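Local coordinates for protein aeromonas extracellular serine protease (Aeromonas sobria, PDB 3WQB) that cleaves peptide bonds following paired basic residues (Lys-Lys or Lys-Arg) as a secreted, calcium-binding serine protease and probable virulence factor, at residues L239-S251 with S269-A281. The protein carries 1 engineered substitution. Sequence-based numbering, arbitrary orientation.
Sequences LPFENSNLDPSNS and SYSSVGSNIFLSA
The side-chain amides of N245 and N276 lie stacked with their planes 20° apart, the two side chains sliding past each other in opposite directions, with N245 OD1 3.2 Å from N276 CG. At the edge of the N276 amide, ND2 spends its hydrogens on two backbone oxygens, S244 O and N250 O, each at 2.9 Å and close to the amide plane. Both acceptors are met from above their own carbonyl planes, by bonds that are nearly straight at hydrogen. N276 OD1 takes the hydroxyl of S244 at 2.7 Å, so the amide is fixed in its flip. With chi1 at 60°, CG of N276 sits between its backbone N and carbonyl carbon, which turns the amide toward S244 and N250 O. S244 O has a second donor, N250 ND2, which comes in on a lone pair; N250 OD1 is held by K214. N245 is anchored elsewhere, through L503.

S244 N gives V273 O a backbone bond of 2.9 Å, and CD1 of I277 packs against the S244 hydroxymethyl group. N243 OD1 accepts from N245 N, closing an Asx turn, while its ND2 shares a water with S275 N. Farther along, the hydroxyl of S272 donates to E242 OE2 (2.8 Å) on the anti side of the carboxylate, whose OE1 binds S181. CG of P240 meets V273 CG2 at 3.7 Å, the two side chains crossing at about a right angle.

Two type I turns, 243-246 and 274-277, are thus joined largely through N276 and S244 in the buried interior, with N276 also reaching N250 O beyond the first turn, beside strand 277-282 at the edge of the parallel subtilisin sheet. S275 and S251 also reach strand 527-535, placing this loop-to-loop junction where the subtilisin domain of a furin-like protease meets its P-domain.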
ATOM      1  N   LEU A 239      -0.632  15.257  12.145  1.00 12.85           N
ATOM      2  CA  LEU A 239      -0.018  14.712  10.939  1.00 12.45           C
ATOM      3  C   LEU A 239       0.115  13.206  11.088  1.00 12.13           C
ATOM      4  O   LEU A 239       0.308  12.712  12.196  1.00 12.70           O
ATOM      5  CB  LEU A 239       1.368  15.326  10.760  1.00 12.43           C
ATOM      6  CG  LEU A 239       1.370  16.831  10.463  1.00 13.52           C
ATOM      7  CD1 LEU A 239       2.770  17.391  10.476  1.00 13.83           C
ATOM      8  CD2 LEU A 239       0.711  17.118   9.127  1.00 13.75           C
ATOM      9  N   PRO A 240       0.035  12.462   9.974  1.00 11.47           N
ATOM     10  CA  PRO A 240       0.158  11.012  10.098  1.00 11.38           C
ATOM     11  C   PRO A 240       1.522  10.605  10.641  1.00 11.56           C
ATOM     12  O   PRO A 240       2.547  11.198  10.288  1.00 12.40           O
ATOM     13  CB  PRO A 240       0.005  10.533   8.646  1.00 11.09           C
ATOM     14  CG  PRO A 240       0.466  11.704   7.827  1.00 11.71           C
ATOM     15  CD  PRO A 240      -0.087  12.887   8.567  1.00 12.16           C
ATOM     16  N   PHE A 241       1.541   9.590  11.493  1.00 11.07           N
ATOM     17  CA  PHE A 241       2.809   9.031  11.917  1.00 11.34           C
ATOM     18  C   PHE A 241       3.424   8.300  10.714  1.00 11.28           C
ATOM     19  O   PHE A 241       4.592   8.498  10.374  1.00 11.91           O
ATOM     20  CB  PHE A 241       2.584   8.117  13.128  1.00 11.50           C
ATOM     21  CG  PHE A 241       3.842   7.754  13.891  1.00 11.18           C
ATOM     22  CD1 PHE A 241       4.871   8.677  14.092  1.00 11.55           C
ATOM     23  CD2 PHE A 241       3.973   6.486  14.451  1.00 11.50           C
ATOM     24  CE1 PHE A 241       6.010   8.327  14.830  1.00 11.30           C
ATOM     25  CE2 PHE A 241       5.106   6.131  15.185  1.00 12.86           C
ATOM     26  CZ  PHE A 241       6.122   7.058  15.380  1.00 11.60           C
ATOM     27  N   GLU A 242       2.625   7.466  10.060  1.00 11.47           N
ATOM     28  CA  GLU A 242       3.031   6.829   8.815  1.00 11.66           C
ATOM     29  C   GLU A 242       2.483   7.575   7.608  1.00 11.76           C
ATOM     30  O   GLU A 242       1.299   7.490   7.291  1.00 12.46           O
ATOM     31  CB  GLU A 242       2.559   5.385   8.805  1.00 11.72           C
ATOM     32  CG  GLU A 242       2.986   4.589   7.603  1.00 12.53           C
ATOM     33  CD  GLU A 242       2.717   3.139   7.807  1.00 13.33           C
ATOM     34  OE1 GLU A 242       3.625   2.449   8.319  1.00 14.85           O
ATOM     35  OE2 GLU A 242       1.593   2.697   7.494  1.00 14.66           O
ATOM     36  N   ASN A 243       3.353   8.334   6.957  1.00 11.02           N
ATOM     37  CA  ASN A 243       3.059   8.823   5.634  1.00 10.76           C
ATOM     38  C   ASN A 243       3.173   7.633   4.689  1.00 10.51           C
ATOM     39  O   ASN A 243       4.087   6.818   4.826  1.00 10.94           O
ATOM     40  CB  ASN A 243       4.047   9.921   5.270  1.00 11.00           C
ATOM     41  CG  ASN A 243       3.734  10.570   3.954  1.00  9.89           C
ATOM     42  OD1 ASN A 243       3.895   9.957   2.899  1.00 11.74           O
ATOM     43  ND2 ASN A 243       3.307  11.824   3.996  1.00 10.59           N
ATOM     44  N   SER A 244       2.228   7.510   3.757  1.00 10.14           N
ATOM     45  CA  SER A 244       2.192   6.378   2.828  1.00 10.12           C
ATOM     46  C   SER A 244       3.338   6.291   1.807  1.00  9.97           C
ATOM     47  O   SER A 244       3.464   5.282   1.101  1.00 10.59           O
ATOM     48  CB  SER A 244       0.829   6.330   2.133  1.00 10.22           C
ATOM     49  OG  SER A 244       0.522   7.554   1.500  1.00 10.23           O
ATOM     50  N   ASN A 245       4.159   7.338   1.726  1.00  9.99           N
ATOM     51  CA  ASN A 245       5.388   7.291   0.925  1.00 10.27           C
ATOM     52  C   ASN A 245       6.570   6.632   1.653  1.00 10.53           C
ATOM     53  O   ASN A 245       7.625   6.431   1.054  1.00 11.11           O
ATOM     54  CB  ASN A 245       5.793   8.695   0.441  1.00 10.36           C
ATOM     55  CG  ASN A 245       5.273   9.026  -0.956  1.00 10.02           C
ATOM     56  OD1 ASN A 245       5.223   8.172  -1.829  1.00 10.66           O
ATOM     57  ND2 ASN A 245       4.935  10.294  -1.180  1.00 12.09           N
ATOM     58  N   LEU A 246       6.420   6.296   2.938  1.00 10.14           N
ATOM     59  CA  LEU A 246       7.550   5.690   3.655  1.00 10.99           C
ATOM     60  C   LEU A 246       7.884   4.271   3.198  1.00 11.30           C
ATOM     61  O   LEU A 246       9.055   3.906   3.124  1.00 12.48           O
ATOM     62  CB  LEU A 246       7.361   5.724   5.170  1.00 11.15           C
ATOM     63  CG  LEU A 246       7.333   7.096   5.834  1.00 11.92           C
ATOM     64  CD1 LEU A 246       7.062   6.945   7.329  1.00 14.32           C
ATOM     65  CD2 LEU A 246       8.626   7.869   5.577  1.00 15.42           C
ATOM     66  N   ASP A 247       6.868   3.474   2.889  1.00 11.76           N
ATOM     67  CA  ASP A 247       7.098   2.116   2.404  1.00 11.76           C
ATOM     68  C   ASP A 247       7.509   2.224   0.936  1.00 11.75           C
ATOM     69  O   ASP A 247       6.718   2.697   0.118  1.00 11.57           O
ATOM     70  CB  ASP A 247       5.824   1.279   2.572  1.00 12.24           C
ATOM     71  CG  ASP A 247       5.923  -0.110   1.941  1.00 13.57           C
ATOM     72  OD1 ASP A 247       6.901  -0.411   1.211  1.00 14.35           O
ATOM     73  OD2 ASP A 247       4.992  -0.906   2.188  1.00 15.34           O
ATOM     74  N   PRO A 248       8.760   1.837   0.609  1.00 12.60           N
ATOM     75  CA  PRO A 248       9.259   2.017  -0.765  1.00 12.48           C
ATOM     76  C   PRO A 248       8.357   1.454  -1.880  1.00 12.09           C
ATOM     77  O   PRO A 248       8.284   2.034  -2.965  1.00 12.50           O
ATOM     78  CB  PRO A 248      10.625   1.311  -0.747  1.00 13.08           C
ATOM     79  CG  PRO A 248      10.579   0.398   0.430  1.00 15.05           C
ATOM     80  CD  PRO A 248       9.731   1.098   1.447  1.00 12.50           C
ATOM     81  N   SER A 249       7.656   0.359  -1.614  1.00 11.34           N
ATOM     82  CA  SER A 249       6.799  -0.243  -2.634  1.00 10.85           C
ATOM     83  C   SER A 249       5.634   0.661  -3.025  1.00  9.88           C
ATOM     84  O   SER A 249       5.102   0.563  -4.133  1.00 10.58           O
ATOM     85  CB  SER A 249       6.258  -1.582  -2.149  1.00 11.35           C
ATOM     86  OG  SER A 249       7.326  -2.462  -1.868  1.00 14.09           O
ATOM     87  N   ASN A 250       5.240   1.547  -2.112  1.00  9.19           N
ATOM     88  CA  ASN A 250       4.070   2.381  -2.352  1.00  8.79           C
ATOM     89  C   ASN A 250       4.310   3.519  -3.330  1.00  8.25           C
ATOM     90  O   ASN A 250       3.372   4.223  -3.682  1.00  8.78           O
ATOM     91  CB  ASN A 250       3.530   2.953  -1.039  1.00  8.92           C
ATOM     92  CG  ASN A 250       2.928   1.897  -0.148  1.00  8.95           C
ATOM     93  OD1 ASN A 250       2.698   0.753  -0.565  1.00 11.44           O
ATOM     94  ND2 ASN A 250       2.660   2.276   1.104  1.00 11.29           N
ATOM     95  N   SER A 251       5.558   3.709  -3.758  1.00  8.74           N
ATOM     96  CA  SER A 251       5.885   4.760  -4.737  1.00  8.49           C
ATOM     97  C   SER A 251       6.315   4.195  -6.092  1.00  8.65           C
ATOM     98  O   SER A 251       6.897   4.917  -6.901  1.00  8.95           O
ATOM     99  CB  SER A 251       6.953   5.714  -4.177  1.00  8.95           C
ATOM    100  OG  SER A 251       8.119   4.986  -3.819  1.00  9.93           O
ATOM    101  N   SER A 269      -9.948   6.289  11.205  1.00 10.21           N
ATOM    102  CA  SER A 269      -9.047   6.818  12.219  1.00 10.70           C
ATOM    103  C   SER A 269      -7.579   6.465  11.966  1.00 10.50           C
ATOM    104  O   SER A 269      -6.710   7.329  12.045  1.00 11.12           O
ATOM    105  CB  SER A 269      -9.489   6.309  13.600  1.00 11.39           C
ATOM    106  OG  SER A 269      -9.518   4.889  13.642  1.00 12.67           O
ATOM    107  N   TYR A 270      -7.335   5.196  11.636  1.00 10.48           N
ATOM    108  CA  TYR A 270      -5.995   4.627  11.534  1.00 10.12           C
ATOM    109  C   TYR A 270      -5.311   4.829  10.169  1.00  9.93           C
ATOM    110  O   TYR A 270      -4.119   4.555  10.043  1.00  9.60           O
ATOM    111  CB  TYR A 270      -6.069   3.115  11.820  1.00 10.24           C
ATOM    112  CG  TYR A 270      -7.146   2.459  10.991  1.00 10.50           C
ATOM    113  CD1 TYR A 270      -6.954   2.239   9.630  1.00 11.19           C
ATOM    114  CD2 TYR A 270      -8.388   2.134  11.545  1.00 11.25           C
ATOM    115  CE1 TYR A 270      -7.954   1.683   8.843  1.00 11.28           C
ATOM    116  CE2 TYR A 270      -9.394   1.564  10.773  1.00 11.25           C
ATOM    117  CZ  TYR A 270      -9.172   1.350   9.418  1.00 11.48           C
ATOM    118  OH  TYR A 270     -10.146   0.795   8.618  1.00 11.67           O
ATOM    119  N   SER A 271      -6.028   5.304   9.154  1.00  9.68           N
ATOM    120  CA  SER A 271      -5.476   5.213   7.785  1.00  9.49           C
ATOM    121  C   SER A 271      -4.234   6.059   7.554  1.00  9.73           C
ATOM    122  O   SER A 271      -4.221   7.253   7.861  1.00  9.63           O
ATOM    123  CB  SER A 271      -6.508   5.627   6.738  1.00  9.68           C
ATOM    124  OG  SER A 271      -6.053   5.298   5.425  1.00  9.61           O
ATOM    125  N   SER A 272      -3.206   5.439   6.972  1.00  8.97           N
ATOM    126  CA  SER A 272      -2.082   6.207   6.461  1.00  9.52           C
ATOM    127  C   SER A 272      -2.547   7.058   5.288  1.00  9.78           C
ATOM    128  O   SER A 272      -3.562   6.751   4.650  1.00  9.95           O
ATOM    129  CB  SER A 272      -0.941   5.287   6.039  1.00  9.58           C
ATOM    130  OG  SER A 272      -0.462   4.557   7.163  1.00 10.79           O
ATOM    131  N   VAL A 273      -1.825   8.146   5.025  1.00  9.40           N
ATOM    132  CA  VAL A 273      -2.184   9.098   3.974  1.00 10.14           C
ATOM    133  C   VAL A 273      -0.909   9.656   3.376  1.00  9.36           C
ATOM    134  O   VAL A 273       0.168   9.510   3.956  1.00  9.70           O
ATOM    135  CB  VAL A 273      -3.069  10.267   4.509  1.00  9.63           C
ATOM    136  CG1 VAL A 273      -4.368   9.729   5.104  1.00 10.87           C
ATOM    137  CG2 VAL A 273      -2.326  11.140   5.532  1.00 11.12           C
ATOM    138  N   GLY A 274      -1.020  10.275   2.204  1.00  8.95           N
ATOM    139  CA  GLY A 274       0.149  10.859   1.547  1.00  9.21           C
ATOM    140  C   GLY A 274      -0.115  11.186   0.091  1.00  9.18           C
ATOM    141  O   GLY A 274      -1.183  10.888  -0.447  1.00  9.17           O
ATOM    142  N   SER A 275       0.866  11.816  -0.544  1.00  9.13           N
ATOM    143  CA  SER A 275       0.715  12.272  -1.928  1.00  9.15           C
ATOM    144  C   SER A 275       0.577  11.139  -2.935  1.00  8.84           C
ATOM    145  O   SER A 275       0.174  11.366  -4.086  1.00  9.38           O
ATOM    146  CB  SER A 275       1.870  13.179  -2.322  1.00  9.06           C
ATOM    147  OG  SER A 275       3.107  12.491  -2.273  1.00 10.21           O
ATOM    148  N   ASN A 276       0.933   9.928  -2.503  1.00  8.75           N
ATOM    149  CA  ASN A 276       0.836   8.738  -3.351  1.00  9.10           C
ATOM    150  C   ASN A 276      -0.455   7.950  -3.222  1.00  9.30           C
ATOM    151  O   ASN A 276      -0.616   6.950  -3.902  1.00  9.55           O
ATOM    152  CB  ASN A 276       2.029   7.810  -3.131  1.00  9.49           C
ATOM    153  CG  ASN A 276       2.141   7.320  -1.712  1.00  9.54           C
ATOM    154  OD1 ASN A 276       1.859   8.051  -0.761  1.00  9.76           O
ATOM    155  ND2 ASN A 276       2.606   6.088  -1.556  1.00  9.55           N
ATOM    156  N   ILE A 277      -1.387   8.413  -2.395  1.00  8.85           N
ATOM    157  CA  ILE A 277      -2.739   7.834  -2.371  1.00  8.62           C
ATOM    158  C   ILE A 277      -3.400   8.139  -3.712  1.00  8.55           C
ATOM    159  O   ILE A 277      -3.331   9.270  -4.199  1.00  9.28           O
ATOM    160  CB  ILE A 277      -3.585   8.409  -1.210  1.00  8.50           C
ATOM    161  CG1 ILE A 277      -2.924   8.122   0.146  1.00  8.77           C
ATOM    162  CG2 ILE A 277      -5.021   7.867  -1.241  1.00  9.49           C
ATOM    163  CD1 ILE A 277      -2.675   6.635   0.457  1.00  9.16           C
ATOM    164  N   PHE A 278      -4.022   7.130  -4.316  1.00  8.55           N
ATOM    165  CA  PHE A 278      -4.749   7.329  -5.562  1.00  8.67           C
ATOM    166  C   PHE A 278      -6.247   7.494  -5.317  1.00  8.09           C
ATOM    167  O   PHE A 278      -6.886   8.377  -5.903  1.00  8.89           O
ATOM    168  CB  PHE A 278      -4.479   6.179  -6.542  1.00  8.69           C
ATOM    169  CG  PHE A 278      -4.898   6.479  -7.955  1.00  8.98           C
ATOM    170  CD1 PHE A 278      -4.065   7.218  -8.781  1.00 10.63           C
ATOM    171  CD2 PHE A 278      -6.131   6.054  -8.448  1.00 10.40           C
ATOM    172  CE1 PHE A 278      -4.446   7.523 -10.086  1.00 11.52           C
ATOM    173  CE2 PHE A 278      -6.518   6.353  -9.763  1.00 11.06           C
ATOM    174  CZ  PHE A 278      -5.674   7.099 -10.566  1.00 12.42           C
ATOM    175  N   LEU A 279      -6.802   6.659  -4.437  1.00  9.13           N
ATOM    176  CA  LEU A 279      -8.228   6.663  -4.125  1.00  9.93           C
ATOM    177  C   LEU A 279      -8.448   6.320  -2.657  1.00  9.52           C
ATOM    178  O   LEU A 279      -7.602   5.670  -2.011  1.00  9.54           O
ATOM    179  CB  LEU A 279      -8.976   5.631  -4.986  1.00 11.23           C
ATOM    180  CG  LEU A 279      -9.084   5.861  -6.486  1.00 12.45           C
ATOM    181  CD1 LEU A 279      -9.412   4.562  -7.165  1.00 12.65           C
ATOM    182  CD2 LEU A 279     -10.123   6.936  -6.790  1.00 14.35           C
ATOM    183  N   SER A 280      -9.608   6.739  -2.160  1.00  9.78           N
ATOM    184  CA  SER A 280     -10.163   6.279  -0.897  1.00  9.91           C
ATOM    185  C   SER A 280     -11.186   5.180  -1.174  1.00  9.28           C
ATOM    186  O   SER A 280     -11.981   5.273  -2.117  1.00  9.55           O
ATOM    187  CB  SER A 280     -10.859   7.452  -0.205  1.00 10.46           C
ATOM    188  OG  SER A 280     -11.491   7.076   1.015  1.00 13.40           O
ATOM    189  N   ALA A 281     -11.173   4.133  -0.358  1.00  9.23           N
ATOM    190  CA  ALA A 281     -12.206   3.119  -0.435  1.00  9.03           C
ATOM    191  C   ALA A 281     -12.592   2.671   0.959  1.00  9.61           C
ATOM    192  O   ALA A 281     -11.932   3.011   1.932  1.00  9.69           O
ATOM    193  CB  ALA A 281     -11.754   1.950  -1.334  1.00  9.09           C
TER
HETATM  194  O   HOH W   1       2.932  12.753   1.248  1.00 11.55           O